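Local structure of TRAP dicarboxylate ABC transporter, substrate-binding protein (Roseobacter denitrificans, 4OVQ) at residues A[39-44]-A[263-268]; A[136-141]-A[253-258]; A[98-103]-A[171-176]; A[144-149]-A[230-235]. The protein binds beta-D-glucuronate in a cleft between its two domains and, as a periplasmic TRAP solute-binding protein, probably hands its ligand to a membrane transporter. All blocks are in the same frame, centred on the assembly; numbering follows the deposited sequence.

Interaction 1: residues A[39-44]-A[263-268]; sequences TVAMDK and LYQRDL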
loop_
_atom_site.group_PDB
_atom_site.type_symbol
_atom_site.label_atom_id
_atom_site.label_comp_id
_atom_site.label_asym_id
_atom_site.label_seq_id
_atom_site.Cartn_x
_atom_site.Cartn_y
_atom_site.Cartn_z
ATOM N N THR A 39 6.835 10.876 0.323
ATOM C CA THR A 39 8.168 11.349 0.453
ATOM C C THR A 39 8.224 12.637 1.286
ATOM O O THR A 39 8.953 12.741 2.265
ATOM C CB THR A 39 8.732 11.583 -0.951
ATOM O OG1 THR A 39 8.691 10.329 -1.678
ATOM C CG2 THR A 39 10.109 12.058 -0.876
ATOM N N VAL A 40 7.405 13.587 0.877
ATOM C CA VAL A 40 7.342 14.903 1.535
ATOM C C VAL A 40 6.885 14.685 2.974
ATOM O O VAL A 40 7.426 15.285 3.934
ATOM C CB VAL A 40 6.386 15.792 0.788
ATOM C CG1 VAL A 40 6.173 17.105 1.546
ATOM C CG2 VAL A 40 6.924 16.098 -0.613
ATOM N N ALA A 41 5.939 13.781 3.158
ATOM C CA ALA A 41 5.408 13.523 4.508
ATOM C C ALA A 41 6.412 12.799 5.423
ATOM O O ALA A 41 6.428 13.052 6.628
ATOM C CB ALA A 41 4.083 12.747 4.440
HETATM N N MSE A 42 7.202 11.866 4.891
HETATM C CA MSE A 42 8.214 11.255 5.715
HETATM C C MSE A 42 9.326 12.245 6.083
HETATM O O MSE A 42 9.894 12.152 7.164
HETATM C CB MSE A 42 8.773 9.967 5.031
HETATM C CG MSE A 42 7.764 8.822 4.972
HETATM SE SE MSE A 42 7.265 8.173 6.747
HETATM C CE MSE A 42 8.905 7.152 7.077
ATOM N N ASP A 43 9.645 13.159 5.171
ATOM C CA ASP A 43 10.569 14.250 5.508
ATOM C C ASP A 43 9.984 15.038 6.670
ATOM O O ASP A 43 10.690 15.399 7.619
ATOM C CB ASP A 43 10.857 15.163 4.293
ATOM C CG ASP A 43 11.838 14.535 3.311
ATOM O OD1 ASP A 43 12.595 13.648 3.756
ATOM O OD2 ASP A 43 11.819 14.926 2.123
ATOM N N LYS A 44 8.690 15.268 6.613
ATOM C CA LYS A 44 8.026 15.997 7.689
ATOM C C LYS A 44 8.045 15.226 9.013
ATOM O O LYS A 44 8.232 15.816 10.099
ATOM C CB LYS A 44 6.607 16.376 7.273
ATOM C CG LYS A 44 5.892 17.296 8.300
ATOM C CD LYS A 44 6.612 18.655 8.534
ATOM C CE LYS A 44 6.829 19.427 7.238
ATOM N NZ LYS A 44 7.272 20.869 7.466
ATOM N N LEU A 263 -1.505 13.218 8.901
ATOM C CA LEU A 263 -2.538 14.176 8.507
ATOM C C LEU A 263 -2.072 15.042 7.330
ATOM O O LEU A 263 -2.816 15.290 6.396
ATOM C CB LEU A 263 -2.922 15.035 9.707
ATOM C CG LEU A 263 -3.598 14.254 10.840
ATOM C CD1 LEU A 263 -3.944 15.186 11.970
ATOM C CD2 LEU A 263 -4.867 13.517 10.368
ATOM N N TYR A 264 -0.796 15.438 7.335
ATOM C CA TYR A 264 -0.237 16.188 6.202
ATOM C C TYR A 264 -0.210 15.342 4.920
ATOM O O TYR A 264 -0.633 15.768 3.849
ATOM C CB TYR A 264 1.164 16.661 6.606
ATOM C CG TYR A 264 1.902 17.539 5.626
ATOM C CD1 TYR A 264 1.280 18.614 4.984
ATOM C CD2 TYR A 264 3.242 17.303 5.367
ATOM C CE1 TYR A 264 1.991 19.417 4.105
ATOM C CE2 TYR A 264 3.949 18.097 4.509
ATOM C CZ TYR A 264 3.327 19.143 3.877
ATOM O OH TYR A 264 4.080 19.917 3.014
ATOM N N GLN A 265 0.247 14.094 5.063
ATOM C CA GLN A 265 0.290 13.159 3.949
ATOM C C GLN A 265 -1.075 13.015 3.287
ATOM O O GLN A 265 -1.192 12.973 2.053
ATOM C CB GLN A 265 0.802 11.780 4.403
ATOM C CG GLN A 265 1.122 10.821 3.246
ATOM C CD GLN A 265 -0.071 9.980 2.782
ATOM O OE1 GLN A 265 -1.084 9.910 3.457
ATOM N NE2 GLN A 265 0.054 9.358 1.624
ATOM N N ARG A 266 -2.103 12.957 4.119
ATOM C CA ARG A 266 -3.443 12.778 3.596
ATOM C C ARG A 266 -3.881 14.014 2.808
ATOM O O ARG A 266 -4.465 13.873 1.720
ATOM C CB ARG A 266 -4.392 12.353 4.695
ATOM C CG ARG A 266 -4.094 10.913 5.112
ATOM C CD ARG A 266 -4.758 10.492 6.369
ATOM N NE ARG A 266 -6.191 10.677 6.336
ATOM C CZ ARG A 266 -6.974 10.502 7.392
ATOM N NH1 ARG A 266 -8.286 10.705 7.274
ATOM N NH2 ARG A 266 -6.450 10.133 8.563
ATOM N N ASP A 267 -3.513 15.206 3.288
ATOM C CA ASP A 267 -3.778 16.441 2.521
ATOM C C ASP A 267 -2.988 16.462 1.209
ATOM O O ASP A 267 -3.516 16.835 0.151
ATOM C CB ASP A 267 -3.406 17.674 3.348
ATOM C CG ASP A 267 -4.314 17.877 4.546
ATOM O OD1 ASP A 267 -5.451 17.341 4.558
ATOM O OD2 ASP A 267 -3.902 18.594 5.494
ATOM N N LEU A 268 -1.713 16.100 1.266
ATOM C CA LEU A 268 -0.889 16.043 0.052
ATOM C C LEU A 268 -1.466 15.013 -0.918
ATOM O O LEU A 268 -1.516 15.225 -2.126
ATOM C CB LEU A 268 0.574 15.694 0.359
ATOM C CG LEU A 268 1.365 16.690 1.201
ATOM C CD1 LEU A 268 2.775 16.155 1.476
ATOM C CD2 LEU A 268 1.406 18.038 0.477
#
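Ala41 of helix 37-52 meets Gln265 of helix 248-282 where the two short segments of an antiparallel helix pair come closest. The short segments run at 159° to each other, with their axes 8.8 Å apart at closest approach. A small residue at the nearest point illustrates how such spacing is reached: Ala41 CB touches Gln265 CB at 3.4 Å and also lies beside Gln265 CG.

The remaining packing is apolar and sits to one side of this point. Val40 holds CG1 anti to the backbone N (chi1 173°), which brings that methyl to Leu268 CD1 at 3.5 Å, the two side chains crossing at about a right angle. The same Val40 CG1 is 3.8 Å from Tyr264 CE2, while Leu268 CD1 lies above one face of the Tyr264 ring, offset toward its rim. Lys44 contributes its aliphatic part, with CG 4.0 Å from Tyr264 CD2.

No hydrogen bond joins the two segments; their polar groups have partners beyond them. Lys44 ends in a salt bridge to Glu47. Gln265 bends away from Ala41, and its NE2 bonds to Asp142 O and Asn38 OD1, close to strand 135-141, whose Tyr141 also touches Ala41. One turn back on the long helix, Ser261 OG is hydrogen-bonded to the Ala41 carbonyl oxygen.

Interaction 2: residues A[136-141]-A[253-258]; sequences QPLAWY and AVLEAA
Leu138 reaches three residues of helix 248-282 with three different carbons. Its CB lies 3.5 Å from Ala258 CB, its CD1 is 3.7 Å from Val254 CG1, and its CD2 meets Leu255 CD2 at 3.6 Å. With CG placed anti to the carbonyl carbon (chi1 -61°), the two methyls divide between Val254, approached obliquely, and Leu255, crossed at about a right angle. Ala139 adds a second point of contact further along: its CB touches the Ala258 carbonyl oxygen at 3.4 Å, while the Ala258 methyl is further off.

That two successive strand residues turn their CB atoms to the same helix calls for an explanation, and the backbone provides it. Leu138 has a psi of -27°, and both it and Ala139 bond to Ile236 of the antiparallel neighbour strand 234-239, the pattern of a classic beta bulge. The bulge lies in strand 135-141, at the edge of the five-stranded sheet of an alpha/beta domain, and the helix covers it at only 21° from the strand direction.

Further out, Phe243 of helix 240-244 touches both Leu138 and Leu255, and Val254 packs on Leu49 of helix 37-52. Beyond the bulge the regular strand pairing resumes, Tyr141 bonding through its backbone to Glu234, while its hydroxyl is hydrogen-bonded to Ser261 OG. Before it, Gln136 curls over the next residue, so that NE2 donates an almost straight bond of 3.1 Å to Pro137 O, with the acceptor in the plane of its own amide.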
loop_
_atom_site.group_PDB
_atom_site.type_symbol
_atom_site.label_atom_id
_atom_site.label_comp_id
_atom_site.label_asym_id
_atom_site.label_seq_id
_atom_site.Cartn_x
_atom_site.Cartn_y
_atom_site.Cartn_z
ATOM N N GLN A 136 5.848 -1.923 14.822
ATOM C CA GLN A 136 4.805 -1.085 15.415
ATOM C C GLN A 136 4.307 -0.006 14.420
ATOM O O GLN A 136 5.083 0.862 14.004
ATOM C CB GLN A 136 5.401 -0.418 16.649
ATOM C CG GLN A 136 4.621 0.713 17.234
ATOM C CD GLN A 136 3.585 0.207 18.140
ATOM O OE1 GLN A 136 3.882 -0.547 19.074
ATOM N NE2 GLN A 136 2.340 0.541 17.850
ATOM N N PRO A 137 3.032 -0.053 14.005
ATOM C CA PRO A 137 2.544 1.096 13.226
ATOM C C PRO A 137 2.283 2.305 14.122
ATOM O O PRO A 137 1.784 2.156 15.230
ATOM C CB PRO A 137 1.246 0.580 12.610
ATOM C CG PRO A 137 0.755 -0.376 13.673
ATOM C CD PRO A 137 1.968 -1.061 14.216
ATOM N N LEU A 138 2.706 3.464 13.657
ATOM C CA LEU A 138 2.594 4.735 14.364
ATOM C C LEU A 138 1.520 5.646 13.800
ATOM O O LEU A 138 0.978 6.461 14.538
ATOM C CB LEU A 138 3.916 5.486 14.310
ATOM C CG LEU A 138 5.109 4.787 14.952
ATOM C CD1 LEU A 138 6.367 5.599 14.632
ATOM C CD2 LEU A 138 4.937 4.638 16.471
ATOM N N ALA A 139 1.197 5.511 12.522
ATOM C CA ALA A 139 0.168 6.297 11.869
ATOM C C ALA A 139 -0.140 5.685 10.527
ATOM O O ALA A 139 0.675 4.919 9.995
ATOM C CB ALA A 139 0.618 7.734 11.707
ATOM N N TRP A 140 -1.304 6.012 9.980
ATOM C CA TRP A 140 -1.752 5.481 8.722
ATOM C C TRP A 140 -1.667 6.542 7.582
ATOM O O TRP A 140 -2.119 7.694 7.716
ATOM C CB TRP A 140 -3.210 4.999 8.814
ATOM C CG TRP A 140 -3.500 3.995 9.882
ATOM C CD1 TRP A 140 -4.322 4.175 10.961
ATOM C CD2 TRP A 140 -3.012 2.654 9.971
ATOM N NE1 TRP A 140 -4.348 3.041 11.726
ATOM C CE2 TRP A 140 -3.573 2.080 11.129
ATOM C CE3 TRP A 140 -2.156 1.872 9.185
ATOM C CZ2 TRP A 140 -3.288 0.776 11.534
ATOM C CZ3 TRP A 140 -1.894 0.562 9.591
ATOM C CH2 TRP A 140 -2.455 0.039 10.756
ATOM N N TYR A 141 -1.145 6.120 6.441
ATOM C CA TYR A 141 -1.102 6.942 5.243
ATOM C C TYR A 141 -2.107 6.453 4.210
ATOM O O TYR A 141 -2.418 5.250 4.151
ATOM C CB TYR A 141 0.283 6.823 4.597
ATOM C CG TYR A 141 1.406 7.688 5.115
ATOM C CD1 TYR A 141 1.273 8.542 6.208
ATOM C CD2 TYR A 141 2.630 7.656 4.452
ATOM C CE1 TYR A 141 2.349 9.325 6.630
ATOM C CE2 TYR A 141 3.693 8.424 4.854
ATOM C CZ TYR A 141 3.554 9.255 5.926
ATOM O OH TYR A 141 4.640 10.022 6.306
ATOM N N ALA A 253 6.096 11.842 21.904
ATOM C CA ALA A 253 6.655 12.682 20.837
ATOM C C ALA A 253 6.716 11.994 19.476
ATOM O O ALA A 253 6.359 12.599 18.461
ATOM C CB ALA A 253 8.038 13.178 21.226
ATOM N N VAL A 254 7.177 10.734 19.446
ATOM C CA VAL A 254 7.284 9.961 18.206
ATOM C C VAL A 254 5.897 9.739 17.600
ATOM O O VAL A 254 5.699 9.946 16.430
ATOM C CB VAL A 254 7.991 8.605 18.462
ATOM C CG1 VAL A 254 7.935 7.713 17.232
ATOM C CG2 VAL A 254 9.404 8.876 18.831
ATOM N N LEU A 255 4.929 9.366 18.433
ATOM C CA LEU A 255 3.547 9.161 17.966
ATOM C C LEU A 255 2.911 10.437 17.420
ATOM O O LEU A 255 2.256 10.418 16.376
ATOM C CB LEU A 255 2.682 8.601 19.107
ATOM C CG LEU A 255 2.911 7.105 19.402
ATOM C CD1 LEU A 255 2.314 6.728 20.739
ATOM C CD2 LEU A 255 2.294 6.247 18.289
ATOM N N GLU A 256 3.113 11.549 18.133
ATOM C CA GLU A 256 2.586 12.843 17.712
ATOM C C GLU A 256 3.218 13.273 16.356
ATOM O O GLU A 256 2.537 13.694 15.413
ATOM C CB GLU A 256 2.838 13.886 18.795
ATOM C CG GLU A 256 2.204 15.199 18.528
ATOM C CD GLU A 256 2.444 16.197 19.673
ATOM O OE1 GLU A 256 2.178 15.866 20.861
ATOM O OE2 GLU A 256 2.913 17.320 19.422
ATOM N N ALA A 257 4.536 13.092 16.218
ATOM C CA ALA A 257 5.193 13.380 14.951
ATOM C C ALA A 257 4.597 12.546 13.831
ATOM O O ALA A 257 4.322 13.040 12.768
ATOM C CB ALA A 257 6.695 13.127 15.044
ATOM N N ALA A 258 4.428 11.254 14.085
ATOM C CA ALA A 258 3.882 10.350 13.088
ATOM C C ALA A 258 2.469 10.705 12.716
ATOM O O ALA A 258 2.117 10.757 11.556
ATOM C CB ALA A 258 3.896 8.925 13.616
#

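Interaction 3: residues A[98-103]-A[171-176]; sequences AANVVS and NELFTG
Asn171 and Asn100 join the N-terminus of helix 172-180 to the loop 98-103, and Asn171 is at the same time the N-cap of that helix. The polar contacts come from one pair of amides lying nearly coplanar, their planes 19° apart. Asn171 ND2 donates to Asn100 OD1 at 2.8 Å, with an N-H...O angle of 166° and the donor in the carbonyl plane. Water 1 closes the other side, accepting from Asn100 ND2 at 3.0 Å and donating to Asn171 OD1 at 2.7 Å, so both amides are fixed in rotation. Asn171 OD1 also takes the capping bond from Leu173 N, 3.0 Å long and arriving from above the carbonyl plane, while its ND2 has a second acceptor in Gly90 O. A leucine in place of Asn171 is likely to leave Leu173 N uncapped and Asn100 OD1 without its donor, setting the Asn100 amide free to turn.

Packing contacts flank this polar pair. Leu173 extends CD2 to within 3.7 Å of Asn100 O and also touches Ser103, the last residue of a short 3-10 segment. Behind the loop, Val101 and Val102 pack on Ile126 of helix 121-132, and Val101 also on helix 315-322. Phe174 sets CG anti to its carbonyl carbon (chi1 -52°), bringing CE1 and CZ to Ser103: Ser103 O lies at the ring edge, near its plane, 3.4 Å from CE1, and Ser103 OG is 3.4 Å from CZ.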
loop_
_atom_site.group_PDB
_atom_site.type_symbol
_atom_site.label_atom_id
_atom_site.label_comp_id
_atom_site.label_asym_id
_atom_site.label_seq_id
_atom_site.Cartn_x
_atom_site.Cartn_y
_atom_site.Cartn_z
ATOM N N ALA A 98 -3.360 -10.616 10.461
ATOM C CA ALA A 98 -4.419 -9.625 10.670
ATOM C C ALA A 98 -4.233 -8.501 9.664
ATOM O O ALA A 98 -5.208 -7.988 9.125
ATOM C CB ALA A 98 -4.441 -9.106 12.108
ATOM N N ALA A 99 -2.976 -8.133 9.389
ATOM C CA ALA A 99 -2.717 -7.059 8.433
ATOM C C ALA A 99 -3.116 -7.492 7.049
ATOM O O ALA A 99 -3.497 -6.683 6.206
ATOM C CB ALA A 99 -1.256 -6.661 8.445
ATOM N N ASN A 100 -3.042 -8.792 6.813
ATOM C CA ASN A 100 -3.399 -9.353 5.535
ATOM C C ASN A 100 -4.862 -9.097 5.145
ATOM O O ASN A 100 -5.200 -9.122 3.977
ATOM C CB ASN A 100 -3.080 -10.849 5.543
ATOM C CG ASN A 100 -2.644 -11.370 4.192
ATOM O OD1 ASN A 100 -2.165 -10.632 3.335
ATOM N ND2 ASN A 100 -2.766 -12.679 4.008
ATOM N N VAL A 101 -5.726 -8.802 6.115
ATOM C CA VAL A 101 -7.120 -8.530 5.809
ATOM C C VAL A 101 -7.329 -7.324 4.857
ATOM O O VAL A 101 -8.265 -7.310 4.072
ATOM C CB VAL A 101 -7.978 -8.384 7.093
ATOM C CG1 VAL A 101 -7.852 -7.007 7.692
ATOM C CG2 VAL A 101 -9.426 -8.689 6.784
ATOM N N VAL A 102 -6.418 -6.344 4.865
ATOM C CA VAL A 102 -6.622 -5.146 4.048
ATOM C C VAL A 102 -6.222 -5.397 2.594
ATOM O O VAL A 102 -6.490 -4.565 1.721
ATOM C CB VAL A 102 -5.894 -3.890 4.630
ATOM C CG1 VAL A 102 -6.311 -3.653 6.065
ATOM C CG2 VAL A 102 -4.414 -4.014 4.535
ATOM N N SER A 103 -5.612 -6.560 2.350
ATOM C CA SER A 103 -5.196 -6.989 1.036
ATOM C C SER A 103 -6.293 -7.834 0.333
ATOM O O SER A 103 -6.127 -8.254 -0.804
ATOM C CB SER A 103 -3.876 -7.738 1.160
ATOM O OG SER A 103 -2.814 -6.812 1.451
ATOM N N ASN A 171 2.404 -11.031 -2.525
ATOM C CA ASN A 171 1.394 -11.516 -1.586
ATOM C C ASN A 171 0.489 -12.472 -2.341
ATOM O O ASN A 171 -0.075 -12.118 -3.381
ATOM C CB ASN A 171 0.621 -10.321 -0.967
ATOM C CG ASN A 171 -0.393 -10.748 0.113
ATOM O OD1 ASN A 171 -0.899 -11.876 0.104
ATOM N ND2 ASN A 171 -0.679 -9.847 1.044
ATOM N N GLU A 172 0.371 -13.713 -1.863
ATOM C CA GLU A 172 -0.397 -14.716 -2.600
ATOM C C GLU A 172 -1.882 -14.370 -2.744
ATOM O O GLU A 172 -2.577 -14.919 -3.610
ATOM C CB GLU A 172 -0.226 -16.107 -1.970
ATOM C CG GLU A 172 1.008 -16.850 -2.482
ATOM C CD GLU A 172 0.801 -17.502 -3.859
ATOM O OE1 GLU A 172 -0.159 -18.290 -4.029
ATOM O OE2 GLU A 172 1.619 -17.227 -4.769
ATOM N N LEU A 173 -2.402 -13.474 -1.918
ATOM C CA LEU A 173 -3.755 -12.980 -2.148
ATOM C C LEU A 173 -3.890 -12.325 -3.525
ATOM O O LEU A 173 -4.928 -12.403 -4.164
ATOM C CB LEU A 173 -4.185 -11.978 -1.088
ATOM C CG LEU A 173 -4.961 -12.524 0.095
ATOM C CD1 LEU A 173 -4.219 -13.712 0.706
ATOM C CD2 LEU A 173 -5.173 -11.398 1.114
ATOM N N PHE A 174 -2.833 -11.642 -3.960
ATOM C CA PHE A 174 -2.884 -10.912 -5.225
ATOM C C PHE A 174 -2.672 -11.850 -6.416
ATOM O O PHE A 174 -3.247 -11.643 -7.497
ATOM C CB PHE A 174 -1.838 -9.799 -5.251
ATOM C CG PHE A 174 -1.882 -8.883 -4.061
ATOM C CD1 PHE A 174 -3.092 -8.554 -3.440
ATOM C CD2 PHE A 174 -0.720 -8.363 -3.555
ATOM C CE1 PHE A 174 -3.116 -7.720 -2.356
ATOM C CE2 PHE A 174 -0.746 -7.528 -2.452
ATOM C CZ PHE A 174 -1.931 -7.230 -1.840
ATOM N N THR A 175 -1.866 -12.886 -6.219
ATOM C CA THR A 175 -1.711 -13.895 -7.263
ATOM C C THR A 175 -3.061 -14.581 -7.453
ATOM O O THR A 175 -3.515 -14.799 -8.581
ATOM C CB THR A 175 -0.611 -14.936 -6.951
ATOM O OG1 THR A 175 -0.861 -15.543 -5.687
ATOM C CG2 THR A 175 0.736 -14.311 -6.923
ATOM N N GLY A 176 -3.715 -14.907 -6.346
ATOM C CA GLY A 176 -5.071 -15.426 -6.435
ATOM C C GLY A 176 -6.092 -14.552 -7.148
ATOM O O GLY A 176 -6.867 -15.007 -7.987
HETATM O O HOH W 1 -1.176 -13.945 1.783
#

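Interaction 4: residues A[144-149]-A[230-235]; sequences GARSFY and LIIPEC. With BDP (beta-D-glucopyranuronic acid), chain C.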
loop_
_atom_site.group_PDB
_atom_site.type_symbol
_atom_site.label_atom_id
_atom_site.label_comp_id
_atom_site.label_asym_id
_atom_site.label_seq_id
_atom_site.Cartn_x
_atom_site.Cartn_y
_atom_site.Cartn_z
ATOM N N GLY A 144 -4.865 5.546 -1.660
ATOM C CA GLY A 144 -5.978 5.468 -2.570
ATOM C C GLY A 144 -6.423 4.069 -2.921
ATOM O O GLY A 144 -6.234 3.128 -2.166
ATOM N N ALA A 145 -7.140 3.985 -4.044
ATOM C CA ALA A 145 -7.508 2.702 -4.631
ATOM C C ALA A 145 -6.589 2.348 -5.800
ATOM O O ALA A 145 -6.204 3.214 -6.590
ATOM C CB ALA A 145 -8.935 2.727 -5.116
ATOM N N ARG A 146 -6.286 1.054 -5.909
ATOM C CA ARG A 146 -5.505 0.496 -6.996
ATOM C C ARG A 146 -6.414 -0.008 -8.128
ATOM O O ARG A 146 -7.406 -0.682 -7.871
ATOM C CB ARG A 146 -4.641 -0.673 -6.467
ATOM C CG ARG A 146 -3.770 -0.309 -5.304
ATOM C CD ARG A 146 -3.041 -1.517 -4.721
ATOM N NE ARG A 146 -2.056 -2.110 -5.609
ATOM C CZ ARG A 146 -0.742 -1.894 -5.531
ATOM N NH1 ARG A 146 -0.254 -0.984 -4.698
ATOM N NH2 ARG A 146 0.055 -2.519 -6.360
ATOM N N SER A 147 -6.046 0.325 -9.354
ATOM C CA SER A 147 -6.763 -0.105 -10.555
ATOM C C SER A 147 -5.811 -0.622 -11.629
ATOM O O SER A 147 -4.626 -0.289 -11.630
ATOM C CB SER A 147 -7.543 1.060 -11.146
ATOM O OG SER A 147 -8.594 1.458 -10.284
ATOM N N PHE A 148 -6.353 -1.411 -12.562
ATOM C CA PHE A 148 -5.558 -2.041 -13.592
ATOM C C PHE A 148 -5.079 -1.068 -14.651
ATOM O O PHE A 148 -5.787 -0.139 -15.050
ATOM C CB PHE A 148 -6.364 -3.137 -14.320
ATOM C CG PHE A 148 -6.692 -4.322 -13.465
ATOM C CD1 PHE A 148 -5.686 -5.149 -12.996
ATOM C CD2 PHE A 148 -8.011 -4.640 -13.156
ATOM C CE1 PHE A 148 -5.992 -6.252 -12.221
ATOM C CE2 PHE A 148 -8.306 -5.729 -12.391
ATOM C CZ PHE A 148 -7.284 -6.535 -11.911
ATOM N N TYR A 149 -3.886 -1.318 -15.164
ATOM C CA TYR A 149 -3.432 -0.646 -16.361
ATOM C C TYR A 149 -2.641 -1.596 -17.263
ATOM O O TYR A 149 -1.971 -2.505 -16.785
ATOM C CB TYR A 149 -2.615 0.603 -16.039
ATOM C CG TYR A 149 -1.514 0.500 -14.989
ATOM C CD1 TYR A 149 -0.226 0.191 -15.339
ATOM C CD2 TYR A 149 -1.761 0.856 -13.670
ATOM C CE1 TYR A 149 0.797 0.179 -14.403
ATOM C CE2 TYR A 149 -0.758 0.840 -12.707
ATOM C CZ TYR A 149 0.527 0.503 -13.085
ATOM O OH TYR A 149 1.520 0.504 -12.121
ATOM N N LEU A 230 -8.395 -3.000 -5.113
ATOM C CA LEU A 230 -7.704 -3.045 -3.828
ATOM C C LEU A 230 -7.645 -1.632 -3.264
ATOM O O LEU A 230 -7.336 -0.674 -4.017
ATOM C CB LEU A 230 -6.284 -3.594 -4.007
ATOM C CG LEU A 230 -6.174 -5.112 -4.246
ATOM C CD1 LEU A 230 -4.788 -5.507 -4.765
ATOM C CD2 LEU A 230 -6.511 -5.873 -2.974
ATOM N N ILE A 231 -7.922 -1.512 -1.956
ATOM C CA ILE A 231 -7.797 -0.258 -1.237
ATOM C C ILE A 231 -6.990 -0.591 0.020
ATOM O O ILE A 231 -7.506 -1.092 1.009
ATOM C CB ILE A 231 -9.190 0.321 -0.906
ATOM C CG1 ILE A 231 -9.952 0.564 -2.196
ATOM C CG2 ILE A 231 -9.054 1.613 -0.131
ATOM C CD1 ILE A 231 -11.412 1.045 -1.967
ATOM N N ILE A 232 -5.676 -0.375 -0.084
ATOM C CA ILE A 232 -4.709 -0.821 0.905
ATOM C C ILE A 232 -4.067 0.406 1.563
ATOM O O ILE A 232 -3.554 1.272 0.855
ATOM C CB ILE A 232 -3.622 -1.671 0.205
ATOM C CG1 ILE A 232 -4.257 -2.844 -0.543
ATOM C CG2 ILE A 232 -2.609 -2.140 1.207
ATOM C CD1 ILE A 232 -3.251 -3.717 -1.278
ATOM N N PRO A 233 -4.081 0.475 2.899
ATOM C CA PRO A 233 -3.462 1.615 3.573
ATOM C C PRO A 233 -1.962 1.400 3.697
ATOM O O PRO A 233 -1.443 0.288 3.474
ATOM C CB PRO A 233 -4.092 1.573 4.967
ATOM C CG PRO A 233 -4.338 0.127 5.215
ATOM C CD PRO A 233 -4.741 -0.423 3.867
ATOM N N GLU A 234 -1.262 2.452 4.077
ATOM C CA GLU A 234 0.129 2.316 4.430
ATOM C C GLU A 234 0.301 2.783 5.842
ATOM O O GLU A 234 -0.616 3.331 6.453
ATOM C CB GLU A 234 1.023 3.118 3.471
ATOM C CG GLU A 234 0.640 2.963 1.998
ATOM C CD GLU A 234 1.788 3.182 1.057
ATOM O OE1 GLU A 234 2.749 3.873 1.446
ATOM O OE2 GLU A 234 1.675 2.657 -0.071
ATOM N N CYS A 235 1.483 2.563 6.378
ATOM C CA CYS A 235 1.784 3.065 7.688
ATOM C C CYS A 235 3.175 3.703 7.738
ATOM O O CYS A 235 4.008 3.474 6.854
ATOM C CB CYS A 235 1.672 1.940 8.714
ATOM S SG CYS A 235 2.979 0.682 8.528
HETATM C C1 BDP C . 2.324 1.657 -4.231
HETATM C C2 BDP C . 2.774 1.640 -2.793
HETATM C C3 BDP C . 4.171 1.197 -2.784
HETATM C C4 BDP C . 4.288 -0.161 -3.391
HETATM C C5 BDP C . 3.748 -0.154 -4.802
HETATM C C6 BDP C . 3.790 -1.537 -5.471
HETATM O O2 BDP C . 2.704 3.036 -2.343
HETATM O O3 BDP C . 4.508 1.040 -1.355
HETATM O O4 BDP C . 5.714 -0.594 -3.390
HETATM O O5 BDP C . 2.410 0.323 -4.836
HETATM O O6A BDP C . 4.756 -2.315 -5.212
HETATM O O1 BDP C . 0.989 2.043 -4.382
HETATM O O6B BDP C . 2.914 -1.710 -6.354
HETATM O O HOH W 2 -3.978 1.346 -1.936
HETATM O O HOH W 3 -5.193 3.655 0.660
#
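Gly144 O is met by two waters that link it to Ile232. Water 2, 2.9 Å from it, can donate to it and accepts from Ile232 N, whereas water 3, 3.1 Å from Gly144 O, donates to Ile232 O as well. Next to this bridge Arg146 N bonds directly to Leu230 O, 2.8 Å away and almost straight at 175°, in an antiparallel hydrogen-bonded pair.

The Arg146 chain then passes Leu230, its CD 3.9 Å from Leu230 CB, and bends at chi3 (66°) toward the sugar. NH1 donates to the glucuronate ring oxygen O5 and NH2 to carboxylate oxygen O6B, each at 3.0 Å, while NE is in a salt bridge with Glu206. From the other segment, Glu234 OE2 accepts from sugar O2 at 2.5 Å and is also bonded to Asn88. A methionine replacing Arg146 would probably leave O5 and O6B without these donors and Glu206 without its charged mate.

The Arg146-Leu230 pair belongs to the four-stranded sheet, where strand 223-230 ends; residues 231-233 then cross to strand 234-239 of the other sheet, at the interdomain ligand cleft of a periplasmic solute-binding protein, with one ligand-binding residue from each segment.

From the N terminus, residues 39-44 open the widest loop, which interaction 1 closes only at 263-268, enclosing the other three contacts. Next come 98-103, whose partner 171-176 completes interaction 3. Before that partner is reached, the chain passes 136-141 and 144-149, so interaction 3 crosses interactions 2 and 4. Interaction 4 closes at 230-235, inside the longer span of interaction 2, which ends at 253-258. Helix 248-282 serves both interactions 1 and 2, joining helix 37-52 to the edge of the five-stranded sheet. Tyr141 N and Glu234 O, probably hydrogen-bonded, connect interaction 2 with interaction 4. Leu230 in turn packs against Ser103 and Phe174 of interaction 3.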